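Local coordinates for substrate-binding protein (Synechococcus sp., PDB 6WPN) that probably binds a sugar or oligosaccharide in the periplasm and delivers it to a membrane transporter, as bacterial solute-binding proteins do, at residues W139-R144 and E373-A378; D166-Y171 and Y182-T187; A210-A215 and A384-K389; E240-G245 and A402-I407; A349-E354 and A367-A372. One frame throughout, in Å; residues are numbered along the deposited sequence.

Interaction 1: residues W139-R144 and E373-A378; sequences WYLTVR and ETLNTA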
# COMPACT_ATOMS: atom_id res chain seq x y z
N TRP A 139 -9.15 -8.07 4.73
CA TRP A 139 -9.80 -8.25 3.44
C TRP A 139 -8.77 -8.73 2.43
O TRP A 139 -8.35 -9.89 2.48
CB TRP A 139 -10.47 -6.95 2.99
CG TRP A 139 -11.37 -7.10 1.81
CD1 TRP A 139 -11.65 -8.25 1.13
CD2 TRP A 139 -12.08 -6.06 1.14
NE1 TRP A 139 -12.50 -7.99 0.09
CE2 TRP A 139 -12.78 -6.65 0.07
CE3 TRP A 139 -12.20 -4.68 1.34
CZ2 TRP A 139 -13.59 -5.91 -0.79
CZ3 TRP A 139 -13.01 -3.94 0.48
CH2 TRP A 139 -13.69 -4.56 -0.57
N TYR A 140 -8.36 -7.88 1.51
CA TYR A 140 -7.35 -8.24 0.52
C TYR A 140 -6.04 -7.52 0.81
O TYR A 140 -5.94 -6.67 1.70
CB TYR A 140 -7.83 -7.92 -0.89
CG TYR A 140 -7.96 -6.44 -1.18
CD1 TYR A 140 -9.11 -5.75 -0.85
CD2 TYR A 140 -6.94 -5.75 -1.82
CE1 TYR A 140 -9.23 -4.40 -1.12
CE2 TYR A 140 -7.05 -4.40 -2.09
CZ TYR A 140 -8.20 -3.74 -1.75
OH TYR A 140 -8.32 -2.40 -2.03
N LEU A 141 -5.02 -7.89 0.05
CA LEU A 141 -3.70 -7.29 0.21
C LEU A 141 -2.97 -7.30 -1.12
O LEU A 141 -3.26 -8.11 -2.01
CB LEU A 141 -2.91 -8.00 1.32
CG LEU A 141 -2.61 -9.47 1.11
CD1 LEU A 141 -1.43 -9.66 0.19
CD2 LEU A 141 -2.33 -10.11 2.46
N THR A 142 -2.02 -6.38 -1.25
CA THR A 142 -1.23 -6.21 -2.47
C THR A 142 0.25 -6.24 -2.13
O THR A 142 0.68 -5.59 -1.17
CB THR A 142 -1.54 -4.88 -3.17
OG1 THR A 142 -1.08 -3.80 -2.35
CG2 THR A 142 -3.02 -4.69 -3.37
N VAL A 143 1.00 -7.03 -2.88
CA VAL A 143 2.46 -6.98 -2.87
C VAL A 143 2.88 -6.33 -4.17
O VAL A 143 2.71 -6.91 -5.25
CB VAL A 143 3.07 -8.38 -2.71
CG1 VAL A 143 4.59 -8.28 -2.72
CG2 VAL A 143 2.57 -9.03 -1.43
N ARG A 144 3.43 -5.12 -4.09
CA ARG A 144 3.86 -4.41 -5.29
C ARG A 144 5.20 -4.93 -5.79
O ARG A 144 6.11 -5.22 -5.01
CB ARG A 144 3.93 -2.90 -5.04
CG ARG A 144 5.01 -2.46 -4.09
CD ARG A 144 5.05 -0.95 -3.99
NE ARG A 144 6.00 -0.53 -2.98
CZ ARG A 144 5.68 -0.27 -1.72
NH1 ARG A 144 4.42 -0.38 -1.31
NH2 ARG A 144 6.62 0.11 -0.85
N GLU A 373 4.34 -15.32 -4.50
CA GLU A 373 5.56 -15.89 -3.95
C GLU A 373 6.25 -14.91 -3.00
O GLU A 373 6.78 -15.32 -1.96
CB GLU A 373 6.48 -16.29 -5.10
CG GLU A 373 5.93 -17.48 -5.88
CD GLU A 373 6.79 -17.88 -7.06
OE1 GLU A 373 7.24 -16.98 -7.80
OE2 GLU A 373 7.00 -19.10 -7.25
N THR A 374 6.21 -13.62 -3.33
CA THR A 374 6.83 -12.59 -2.50
C THR A 374 6.11 -12.44 -1.16
O THR A 374 6.74 -12.06 -0.16
CB THR A 374 6.85 -11.25 -3.24
OG1 THR A 374 7.49 -11.43 -4.51
CG2 THR A 374 7.62 -10.21 -2.46
N LEU A 375 4.81 -12.73 -1.12
CA LEU A 375 4.03 -12.60 0.11
C LEU A 375 4.62 -13.41 1.27
O LEU A 375 4.50 -13.00 2.43
CB LEU A 375 2.59 -13.03 -0.14
CG LEU A 375 1.68 -13.02 1.08
CD1 LEU A 375 1.57 -11.60 1.60
CD2 LEU A 375 0.31 -13.59 0.73
N ASN A 376 5.29 -14.53 0.98
CA ASN A 376 5.84 -15.34 2.06
C ASN A 376 6.98 -14.64 2.79
O ASN A 376 7.30 -15.02 3.92
CB ASN A 376 6.34 -16.68 1.51
CG ASN A 376 5.22 -17.55 0.99
OD1 ASN A 376 5.27 -18.04 -0.14
ND2 ASN A 376 4.19 -17.74 1.81
N THR A 377 7.56 -13.61 2.18
CA THR A 377 8.68 -12.88 2.77
C THR A 377 8.34 -11.43 3.03
O THR A 377 9.19 -10.69 3.54
CB THR A 377 9.92 -12.96 1.87
OG1 THR A 377 9.63 -12.42 0.57
CG2 THR A 377 10.40 -14.39 1.74
N ALA A 378 7.15 -10.98 2.66
CA ALA A 378 6.79 -9.59 2.84
C ALA A 378 6.06 -9.39 4.17
O ALA A 378 5.35 -10.27 4.66
CB ALA A 378 5.90 -9.12 1.68

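Interaction 2: residues D166-Y171 and Y182-T187; sequences DEVPAY and YGLFVT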
# COMPACT_ATOMS: atom_id res chain seq x y z
N ASP A 166 20.79 -0.27 -1.83
CA ASP A 166 22.16 0.20 -1.98
C ASP A 166 22.71 0.01 -3.39
O ASP A 166 23.82 0.48 -3.68
CB ASP A 166 23.09 -0.49 -0.97
CG ASP A 166 23.09 -2.00 -1.11
OD1 ASP A 166 23.61 -2.50 -2.13
OD2 ASP A 166 22.58 -2.69 -0.20
N GLU A 167 21.98 -0.68 -4.26
CA GLU A 167 22.35 -0.79 -5.67
C GLU A 167 21.60 0.20 -6.55
O GLU A 167 21.87 0.28 -7.75
CB GLU A 167 22.10 -2.22 -6.15
CG GLU A 167 23.06 -3.23 -5.53
CD GLU A 167 22.64 -4.66 -5.76
OE1 GLU A 167 21.61 -4.88 -6.44
OE2 GLU A 167 23.35 -5.58 -5.28
N VAL A 168 20.67 0.96 -5.98
CA VAL A 168 19.85 1.92 -6.73
C VAL A 168 20.68 3.08 -7.27
O VAL A 168 20.50 3.44 -8.44
CB VAL A 168 18.69 2.44 -5.87
CG1 VAL A 168 18.05 3.65 -6.54
CG2 VAL A 168 17.64 1.36 -5.69
N PRO A 169 21.58 3.71 -6.50
CA PRO A 169 22.34 4.84 -7.07
C PRO A 169 23.13 4.49 -8.32
O PRO A 169 22.99 5.16 -9.34
CB PRO A 169 23.24 5.28 -5.91
CG PRO A 169 22.49 4.89 -4.70
CD PRO A 169 21.86 3.57 -5.05
N ALA A 170 23.96 3.44 -8.26
CA ALA A 170 24.74 3.05 -9.44
C ALA A 170 23.84 2.74 -10.63
O ALA A 170 24.15 3.11 -11.76
CB ALA A 170 25.62 1.85 -9.11
N TYR A 171 22.71 2.07 -10.38
CA TYR A 171 21.75 1.78 -11.43
C TYR A 171 21.15 3.06 -12.00
O TYR A 171 21.08 3.24 -13.22
CB TYR A 171 20.66 0.86 -10.89
CG TYR A 171 19.30 0.98 -11.55
CD1 TYR A 171 19.05 0.41 -12.79
CD2 TYR A 171 18.26 1.64 -10.92
CE1 TYR A 171 17.81 0.51 -13.39
CE2 TYR A 171 17.01 1.74 -11.50
CZ TYR A 171 16.80 1.18 -12.74
OH TYR A 171 15.55 1.29 -13.33
N TYR A 182 14.81 8.19 -16.58
CA TYR A 182 14.96 8.07 -15.13
C TYR A 182 14.84 6.63 -14.68
O TYR A 182 14.02 5.86 -15.21
CB TYR A 182 13.92 8.96 -14.44
CG TYR A 182 14.23 10.43 -14.62
CD1 TYR A 182 15.15 11.07 -13.80
CD2 TYR A 182 13.64 11.16 -15.64
CE1 TYR A 182 15.46 12.41 -13.98
CE2 TYR A 182 13.94 12.51 -15.83
CZ TYR A 182 14.85 13.12 -14.99
OH TYR A 182 15.16 14.45 -15.16
N GLY A 183 15.65 6.26 -13.68
CA GLY A 183 15.66 4.89 -13.20
C GLY A 183 14.49 4.54 -12.30
O GLY A 183 14.04 3.39 -12.30
N LEU A 184 14.01 5.49 -11.52
CA LEU A 184 12.90 5.23 -10.60
C LEU A 184 12.22 6.54 -10.24
O LEU A 184 12.69 7.63 -10.59
CB LEU A 184 13.38 4.50 -9.34
CG LEU A 184 14.15 5.32 -8.31
CD1 LEU A 184 14.21 4.57 -6.98
CD2 LEU A 184 15.56 5.66 -8.81
N PHE A 185 11.10 6.43 -9.53
CA PHE A 185 10.27 7.58 -9.18
C PHE A 185 9.64 7.28 -7.83
O PHE A 185 8.72 6.47 -7.74
CB PHE A 185 9.19 7.82 -10.24
CG PHE A 185 8.41 9.10 -10.05
CD1 PHE A 185 7.52 9.25 -8.99
CD2 PHE A 185 8.53 10.13 -10.96
CE1 PHE A 185 6.80 10.41 -8.83
CE2 PHE A 185 7.81 11.30 -10.81
CZ PHE A 185 6.94 11.44 -9.74
N VAL A 186 10.12 7.93 -6.77
CA VAL A 186 9.52 7.81 -5.45
C VAL A 186 9.09 9.20 -5.01
O VAL A 186 9.92 10.11 -4.89
CB VAL A 186 10.48 7.17 -4.44
CG1 VAL A 186 9.82 7.08 -3.07
CG2 VAL A 186 10.90 5.79 -4.92
N THR A 187 7.79 9.37 -4.78
CA THR A 187 7.25 10.68 -4.47
C THR A 187 7.58 11.09 -3.04
O THR A 187 7.68 10.25 -2.14
CB THR A 187 5.73 10.71 -4.68
OG1 THR A 187 5.25 12.05 -4.51
CG2 THR A 187 5.02 9.79 -3.69

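Interaction 3: residues A210-A215 and A384-K389; sequences ARQRAA and ATPGVK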
# COMPACT_ATOMS: atom_id res chain seq x y z
N ALA A 210 8.89 3.41 21.85
CA ALA A 210 7.81 3.34 22.81
C ALA A 210 7.84 4.65 23.60
O ALA A 210 8.84 4.94 24.25
CB ALA A 210 7.97 2.13 23.73
N ARG A 211 6.74 5.41 23.52
CA ARG A 211 6.51 6.77 24.03
C ARG A 211 6.16 7.67 22.85
O ARG A 211 5.83 8.85 23.03
CB ARG A 211 7.71 7.38 24.77
CG ARG A 211 7.84 6.99 26.24
CD ARG A 211 8.83 7.90 26.95
NE ARG A 211 8.22 9.11 27.49
CZ ARG A 211 8.80 10.31 27.49
NH1 ARG A 211 8.18 11.36 28.00
NH2 ARG A 211 10.02 10.45 26.97
N GLN A 212 6.25 7.11 21.64
CA GLN A 212 5.89 7.81 20.40
C GLN A 212 6.81 9.00 20.13
O GLN A 212 6.43 9.94 19.43
CB GLN A 212 4.43 8.25 20.43
CG GLN A 212 3.48 7.09 20.60
CD GLN A 212 3.48 6.17 19.40
OE1 GLN A 212 4.30 5.26 19.29
NE2 GLN A 212 2.56 6.41 18.50
N ARG A 213 8.03 8.95 20.65
CA ARG A 213 9.01 10.00 20.41
C ARG A 213 9.81 9.69 19.14
O ARG A 213 9.89 8.55 18.69
CB ARG A 213 9.95 10.11 21.61
CG ARG A 213 9.34 10.73 22.87
CD ARG A 213 8.74 12.11 22.64
NE ARG A 213 8.60 12.84 23.90
CZ ARG A 213 7.46 12.99 24.57
NH1 ARG A 213 6.34 12.45 24.10
NH2 ARG A 213 7.44 13.68 25.70
N ALA A 214 10.39 10.74 18.56
CA ALA A 214 11.18 10.58 17.34
C ALA A 214 12.38 9.68 17.59
O ALA A 214 13.16 9.92 18.52
CB ALA A 214 11.63 11.94 16.82
N ALA A 215 12.53 8.65 16.76
CA ALA A 215 13.65 7.72 16.90
C ALA A 215 14.54 7.65 15.67
O ALA A 215 15.46 6.82 15.63
CB ALA A 215 13.12 6.32 17.23
N ALA A 384 1.73 0.09 12.41
CA ALA A 384 0.33 0.44 12.62
C ALA A 384 0.17 1.19 13.93
O ALA A 384 -0.34 0.64 14.91
CB ALA A 384 -0.54 -0.81 12.61
N THR A 385 0.61 2.45 13.96
CA THR A 385 0.58 3.28 15.15
C THR A 385 -0.21 4.56 14.89
O THR A 385 -0.44 4.93 13.73
CB THR A 385 2.01 3.63 15.59
OG1 THR A 385 2.59 4.49 14.60
CG2 THR A 385 2.85 2.36 15.70
N PRO A 386 -0.68 5.24 15.94
CA PRO A 386 -1.41 6.50 15.75
C PRO A 386 -0.50 7.64 15.29
O PRO A 386 0.64 7.77 15.74
CB PRO A 386 -2.00 6.78 17.13
CG PRO A 386 -2.09 5.45 17.77
CD PRO A 386 -0.89 4.70 17.30
N GLY A 387 -1.02 8.46 14.38
CA GLY A 387 -0.28 9.63 13.94
C GLY A 387 0.87 9.40 13.00
O GLY A 387 1.78 10.24 12.94
N VAL A 388 0.87 8.30 12.25
CA VAL A 388 1.99 8.02 11.35
C VAL A 388 1.94 8.90 10.11
O VAL A 388 2.97 9.17 9.49
CB VAL A 388 2.01 6.52 10.96
CG1 VAL A 388 0.92 6.21 9.96
CG2 VAL A 388 3.37 6.13 10.41
N LYS A 389 0.75 9.37 9.73
CA LYS A 389 0.66 10.28 8.59
C LYS A 389 1.12 11.69 8.95
O LYS A 389 1.66 12.39 8.08
CB LYS A 389 -0.77 10.30 8.05
CG LYS A 389 -1.11 9.05 7.23
CD LYS A 389 -0.22 8.95 5.99
CE LYS A 389 -0.44 7.66 5.22
NZ LYS A 389 0.02 6.47 5.99

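Interaction 4: residues E240-G245 and A402-I407; sequences EVVSQG and AMLGQI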
# COMPACT_ATOMS: atom_id res chain seq x y z
N GLU A 240 10.02 16.34 -10.59
CA GLU A 240 8.67 16.47 -10.09
C GLU A 240 8.34 15.45 -9.00
O GLU A 240 7.17 15.33 -8.63
CB GLU A 240 7.65 16.35 -11.23
CG GLU A 240 7.64 15.01 -11.96
CD GLU A 240 8.47 15.03 -13.24
OE1 GLU A 240 9.46 15.79 -13.31
OE2 GLU A 240 8.12 14.28 -14.19
N VAL A 241 9.33 14.73 -8.47
CA VAL A 241 9.05 13.88 -7.32
C VAL A 241 8.71 14.72 -6.10
O VAL A 241 7.99 14.25 -5.21
CB VAL A 241 10.22 12.93 -7.00
CG1 VAL A 241 10.45 11.94 -8.14
CG2 VAL A 241 11.48 13.71 -6.71
N VAL A 242 9.18 15.97 -6.04
CA VAL A 242 8.86 16.85 -4.92
C VAL A 242 7.48 17.47 -5.05
O VAL A 242 7.02 18.13 -4.10
CB VAL A 242 9.89 17.98 -4.75
CG1 VAL A 242 11.28 17.39 -4.45
CG2 VAL A 242 9.93 18.87 -5.98
N SER A 243 6.81 17.30 -6.18
CA SER A 243 5.53 17.97 -6.38
C SER A 243 4.43 17.08 -6.95
O SER A 243 3.27 17.50 -6.93
CB SER A 243 5.72 19.18 -7.30
OG SER A 243 6.10 18.78 -8.59
N GLN A 244 4.74 15.88 -7.44
CA GLN A 244 3.74 15.00 -8.04
C GLN A 244 3.89 13.60 -7.47
O GLN A 244 4.98 13.19 -7.06
CB GLN A 244 3.86 14.97 -9.58
CG GLN A 244 3.45 16.27 -10.26
CD GLN A 244 3.60 16.24 -11.77
OE1 GLN A 244 4.59 15.75 -12.30
NE2 GLN A 244 2.60 16.77 -12.46
N GLY A 245 2.77 12.86 -7.44
CA GLY A 245 2.72 11.55 -6.84
C GLY A 245 2.88 10.43 -7.85
O GLY A 245 3.37 10.62 -8.97
N ALA A 402 15.59 19.67 1.81
CA ALA A 402 16.98 19.28 1.59
C ALA A 402 17.25 18.91 0.14
O ALA A 402 18.34 19.18 -0.37
CB ALA A 402 17.36 18.12 2.51
N MSE A 403 16.28 18.31 -0.53
CA MSE A 403 16.44 17.93 -1.93
C MSE A 403 16.54 19.16 -2.81
O MSE A 403 17.32 19.18 -3.77
CB MSE A 403 15.28 17.05 -2.39
CG MSE A 403 15.32 15.64 -1.85
SE MSE A 403 13.64 14.72 -2.19
CE MSE A 403 14.32 13.00 -2.82
N LEU A 404 15.75 20.18 -2.50
CA LEU A 404 15.79 21.43 -3.25
C LEU A 404 17.00 22.29 -2.91
O LEU A 404 17.15 23.38 -3.47
CB LEU A 404 14.51 22.23 -3.01
CG LEU A 404 13.23 21.64 -3.60
CD1 LEU A 404 12.00 22.41 -3.13
CD2 LEU A 404 13.30 21.64 -5.11
N GLY A 405 17.87 21.83 -2.01
CA GLY A 405 19.05 22.58 -1.65
C GLY A 405 18.81 23.75 -0.73
O GLY A 405 19.67 24.63 -0.63
N GLN A 406 17.67 23.81 -0.04
CA GLN A 406 17.42 24.92 0.87
C GLN A 406 18.09 24.69 2.22
O GLN A 406 18.45 25.66 2.89
CB GLN A 406 15.91 25.13 1.06
CG GLN A 406 15.20 25.52 -0.23
CD GLN A 406 13.70 25.29 -0.16
OE1 GLN A 406 13.15 24.99 0.91
NE2 GLN A 406 13.03 25.41 -1.30
N ILE A 407 18.25 23.44 2.64
CA ILE A 407 18.96 23.07 3.85
C ILE A 407 19.75 21.79 3.57
O ILE A 407 19.56 21.14 2.54
CB ILE A 407 18.02 22.86 5.06
CG1 ILE A 407 17.00 21.75 4.76
CG2 ILE A 407 17.29 24.14 5.42
CD1 ILE A 407 16.05 21.49 5.89

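Interaction 5: residues A349-E354 and A367-A372; sequences AELEVE and ARLLSA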
# COMPACT_ATOMS: atom_id res chain seq x y z
N ALA A 349 -3.08 -22.05 -6.58
CA ALA A 349 -3.23 -23.26 -7.38
C ALA A 349 -3.61 -22.93 -8.81
O ALA A 349 -3.09 -23.54 -9.75
CB ALA A 349 -4.27 -24.18 -6.75
N GLU A 350 -4.51 -21.97 -9.00
CA GLU A 350 -4.90 -21.59 -10.36
C GLU A 350 -3.73 -21.00 -11.13
O GLU A 350 -3.57 -21.26 -12.32
CB GLU A 350 -6.08 -20.61 -10.31
CG GLU A 350 -7.36 -21.27 -9.83
CD GLU A 350 -8.42 -20.26 -9.39
OE1 GLU A 350 -8.21 -19.05 -9.57
OE2 GLU A 350 -9.46 -20.70 -8.84
N LEU A 351 -2.87 -20.24 -10.45
CA LEU A 351 -1.73 -19.64 -11.12
C LEU A 351 -0.71 -20.69 -11.54
O LEU A 351 -0.12 -20.59 -12.63
CB LEU A 351 -1.08 -18.59 -10.22
CG LEU A 351 -1.94 -17.35 -9.99
CD1 LEU A 351 -1.33 -16.45 -8.91
CD2 LEU A 351 -2.11 -16.60 -11.30
N GLU A 352 -0.49 -21.71 -10.71
CA GLU A 352 0.52 -22.71 -11.01
C GLU A 352 0.16 -23.57 -12.21
O GLU A 352 1.05 -24.11 -12.86
CB GLU A 352 0.74 -23.62 -9.79
CG GLU A 352 1.53 -22.99 -8.65
CD GLU A 352 1.46 -23.81 -7.36
OE1 GLU A 352 0.72 -24.82 -7.33
OE2 GLU A 352 2.14 -23.44 -6.38
N VAL A 353 -1.13 -23.68 -12.54
CA VAL A 353 -1.60 -24.52 -13.63
C VAL A 353 -2.33 -23.73 -14.71
O VAL A 353 -2.99 -24.32 -15.57
CB VAL A 353 -2.50 -25.66 -13.11
CG1 VAL A 353 -1.74 -26.50 -12.11
CG2 VAL A 353 -3.75 -25.09 -12.47
N GLU A 354 -2.23 -22.41 -14.68
CA GLU A 354 -2.89 -21.61 -15.70
C GLU A 354 -2.14 -21.75 -17.02
O GLU A 354 -0.90 -21.76 -17.05
CB GLU A 354 -2.95 -20.14 -15.28
CG GLU A 354 -3.41 -19.20 -16.37
CD GLU A 354 -3.39 -17.74 -15.96
OE1 GLU A 354 -3.26 -17.46 -14.75
OE2 GLU A 354 -3.49 -16.87 -16.85
N ALA A 367 3.26 -11.87 -13.27
CA ALA A 367 3.24 -10.86 -12.23
C ALA A 367 2.46 -11.33 -11.01
O ALA A 367 2.93 -11.19 -9.88
CB ALA A 367 2.66 -9.56 -12.79
N ARG A 368 1.28 -11.91 -11.23
CA ARG A 368 0.48 -12.38 -10.10
C ARG A 368 1.20 -13.48 -9.33
O ARG A 368 1.13 -13.53 -8.09
CB ARG A 368 -0.88 -12.88 -10.57
CG ARG A 368 -1.79 -11.83 -11.18
CD ARG A 368 -3.07 -12.47 -11.67
NE ARG A 368 -3.81 -13.06 -10.56
CZ ARG A 368 -4.77 -13.97 -10.69
NH1 ARG A 368 -5.12 -14.40 -11.90
NH2 ARG A 368 -5.37 -14.45 -9.61
N LEU A 369 1.91 -14.35 -10.04
CA LEU A 369 2.63 -15.44 -9.38
C LEU A 369 3.80 -14.91 -8.58
O LEU A 369 4.10 -15.42 -7.49
CB LEU A 369 3.10 -16.45 -10.42
CG LEU A 369 3.61 -17.79 -9.88
CD1 LEU A 369 2.53 -18.44 -9.04
CD2 LEU A 369 4.01 -18.68 -11.03
N LEU A 370 4.49 -13.89 -9.09
CA LEU A 370 5.59 -13.30 -8.35
C LEU A 370 5.09 -12.60 -7.08
O LEU A 370 5.73 -12.68 -6.03
CB LEU A 370 6.36 -12.34 -9.25
CG LEU A 370 7.75 -11.91 -8.79
CD1 LEU A 370 8.53 -13.10 -8.28
CD2 LEU A 370 8.49 -11.27 -9.97
N SER A 371 3.94 -11.93 -7.16
CA SER A 371 3.34 -11.34 -5.97
C SER A 371 2.99 -12.40 -4.93
O SER A 371 3.25 -12.21 -3.73
CB SER A 371 2.10 -10.52 -6.33
OG SER A 371 2.44 -9.34 -7.02
N ALA A 372 2.40 -13.51 -5.36
CA ALA A 372 2.02 -14.55 -4.41
C ALA A 372 3.25 -15.19 -3.75
O ALA A 372 3.20 -15.56 -2.58
CB ALA A 372 1.17 -15.62 -5.09

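Interaction 1: residues W139-R144 and E373-A378
Leu141 and Val143 of strand 137-149 pack against Thr374 and Leu375 on the C-terminal side of helix 359-374, a helix-on-sheet contact within the alpha/beta fold of a solute-binding protein. The contact across the segments is apolar. Leu375 CD1 serves both strand residues, lying 3.8 Å from Leu141 CD1 and 4.1 Å from Val143 CG2, and each pair of side chains crosses at about a right angle. With CG anti to the backbone N (chi1 177°), Leu375 extends this methyl toward the strand. Val143 CG1 meets the methyl of Thr374 instead, CG1 to CG2 at 3.6 Å. An alanine in place of Val143 would remove both methyls and is likely to open a gap between the two segments, leaving Thr374 CG2 without its mate. The flanking polar groups are satisfied separately. Thr374 turns its hydroxyl back to Leu370 O, one turn earlier in the helix. Further on, the chain folds back on Thr374 O, which accepts from Thr377 N at 2.9 Å and from Thr377 OG1 at 3.0 Å, both donors approaching the same face of the carbonyl plane.

Interaction 2: residues D166-Y171 and Y182-T187
A helix and its returning loop close on each other here: helix 168-179 packs through Val168 and Tyr171 against Gly183 and Leu184. The polar link is a hydrogen bond from Tyr171 OH to Gly183 O, 2.8 Å long, with a C=O...donor angle of 120° and the donor tilted 15° from the carbonyl plane. The oxygen lies at the ring edge, near the ring plane. Beside the bond, Tyr171 CE2 comes to 3.8 Å from Gly183 CA; a beta carbon built on the glycine would come to about 3.0 Å from Tyr171 CE2, too close for comfort. A phenylalanine in place of Tyr171 could still pack its ring but would probably leave the buried Gly183 O without this donor. The apolar part is made by Val168 CG1, which meets both branches of Leu184, at 3.9 Å from CD2 and 4.0 Å from CD1. Leu184 carries its CG between the backbone N and the carbonyl carbon (chi1 75°), which directs the isobutyl group at the helix. Val168 also leans on Phe227 of helix 219-233 and Tyr171 on Ala259, while further along the loop Phe185 packs on helix 246-254 and Val186 on helices 195-202 and 219-233.

Interaction 3: residues A210-A215 and A384-K389
Thr385 to Val388 form a type II beta turn leading into helix 388-403, with Gly387 at the N-cap, and the facing loop comes nearest with Gln212, whose CA is 8.7 Å from the CA of Thr385. The positive phi of Gly387 (75°) belongs to the type II turn; Gln212 also has positive phi (65°). A single side chain bridges the segments. Gln212 points toward the turn, its chain bent at chi2 (-67°), and its amide nitrogen does the touching. NE2 lies 3.6 Å from Pro386 O, which is not a hydrogen bond, and 4.0 Å from Pro386 CD, the two side chains crossing at about a right angle. Thr385 CB stands on the same front, 4.1 Å from Gln212 NE2. The neighbourhood is fixed by other bonds. Gln212 O accepts from Trp420 NE1 and Ala214 N bonds to Asn421 OD1, both on helix 409-427, while Gly387 N bonds to Asn97 OD1 of helix 92-99. The contact thus joins a loop resting on the C-terminal helix to the start of helix 388-403. Only 86 Å² is buried, near the surface, and an amide set against a proline ring and a threonine carbon offers little beyond van der Waals contact and perhaps a faint attraction between NE2 and the Pro386 carbonyl, so the touch itself is a weak one.

Interaction 4: residues E240-G245 and A402-I407
Val242 spreads its two methyls over the end of helix 388-403, one to Met403 and one to Leu404. CG1 comes within 4.2 Å of the selenium of Met403, which is present as selenomethionine, and CG2 lies 4.4 Å from Leu404 CD2. These are loose apolar contacts, with no hydrogen bond between the segments. Met403 reaches the valine because its chain is extended about chi2 (168°), and it also rests on Trp228 and Tyr232 of helix 219-233 and on Val188, whereas Leu404 lies at the solvent-exposed margin. Backbone bonds shape both sides. Helix 388-403 ends in a Schellman motif, in which Gly405 adopts positive phi (76°) and two bonds run back into the last turn, among them Gly405 N to Ala402 O at 3.2 Å. Within the facing loop, Glu240 O takes two donors, Gln244 N at 2.8 Å and Ser243 N at 3.2 Å, curling the loop into the compact turn that presents Val242. Gly245 then stands at the N-cap of helix 246-254. Outside the contact, Glu240 OE2 forms a salt bridge with Arg248 NE, and the backbone oxygen of Ala402 accepts from Arg233 NH2.

Interaction 5: residues A349-E354 and A367-A372
The carbonyl oxygen of Arg368 accepts the helical bond from Ala372 N at 3.0 Å, and Leu351 CD1 of the facing helix rests 3.9 Å from that same oxygen. Leu351 is the main side chain of the contact. Its other methyl, CD2, sits over the centre of the Arg368 guanidinium, 3.7 Å above the plane, and both methyls lie 4.0 Å from Arg368 CB. The arginine thus touches the leucine with its CB and with one guanidinium face, the bend at chi3 (62°) bringing the latter over CD2; the two side chains cross at about a right angle. Leu369 completes the apolar patch from the other direction, its CD1 touching Leu351 CB at 3.8 Å. Here the backbones come close, with the CA atoms of Leu351 and Leu369 6.3 Å apart. Charge plays a lesser part. Glu354 OE1 is 4.6 Å from Arg368 NH1 but well out of the guanidinium plane, so no N-H points at it and the pair would interact only through their opposite charges. Glu350 is engaged in a salt bridge with Arg332, and Arg365 NE sends a weak bond to Leu351 O. The whole is a helical hairpin: helices 341-352 and 359-374, consecutive in the chain and joined by a short loop, packed against each other through a leucine-centred contact.

In the fold
Interactions 1 and 5 share helix 359-374 and lie 12 Å apart between centres; Ser371 OG reaches Val143 O at 3.0 Å, tying the helical hairpin to the strand it packs on. Interactions 2 and 4 form a second cluster, 15 Å apart between centres, joined where Thr187 OG1 bonds to Gln244 O at 2.8 Å and where Val186 O packs on Val241 CB. Helix 388-403 connects interaction 3, at its start, with interaction 4, at its end, about 24 Å away between centres. Interactions 4 and 5 stand on opposite sides of the chain's centre, about 38 Å between their centres. Along the sequence, interaction 1 crosses both interactions 3 and 4, so C-terminal segments pack back on earlier parts.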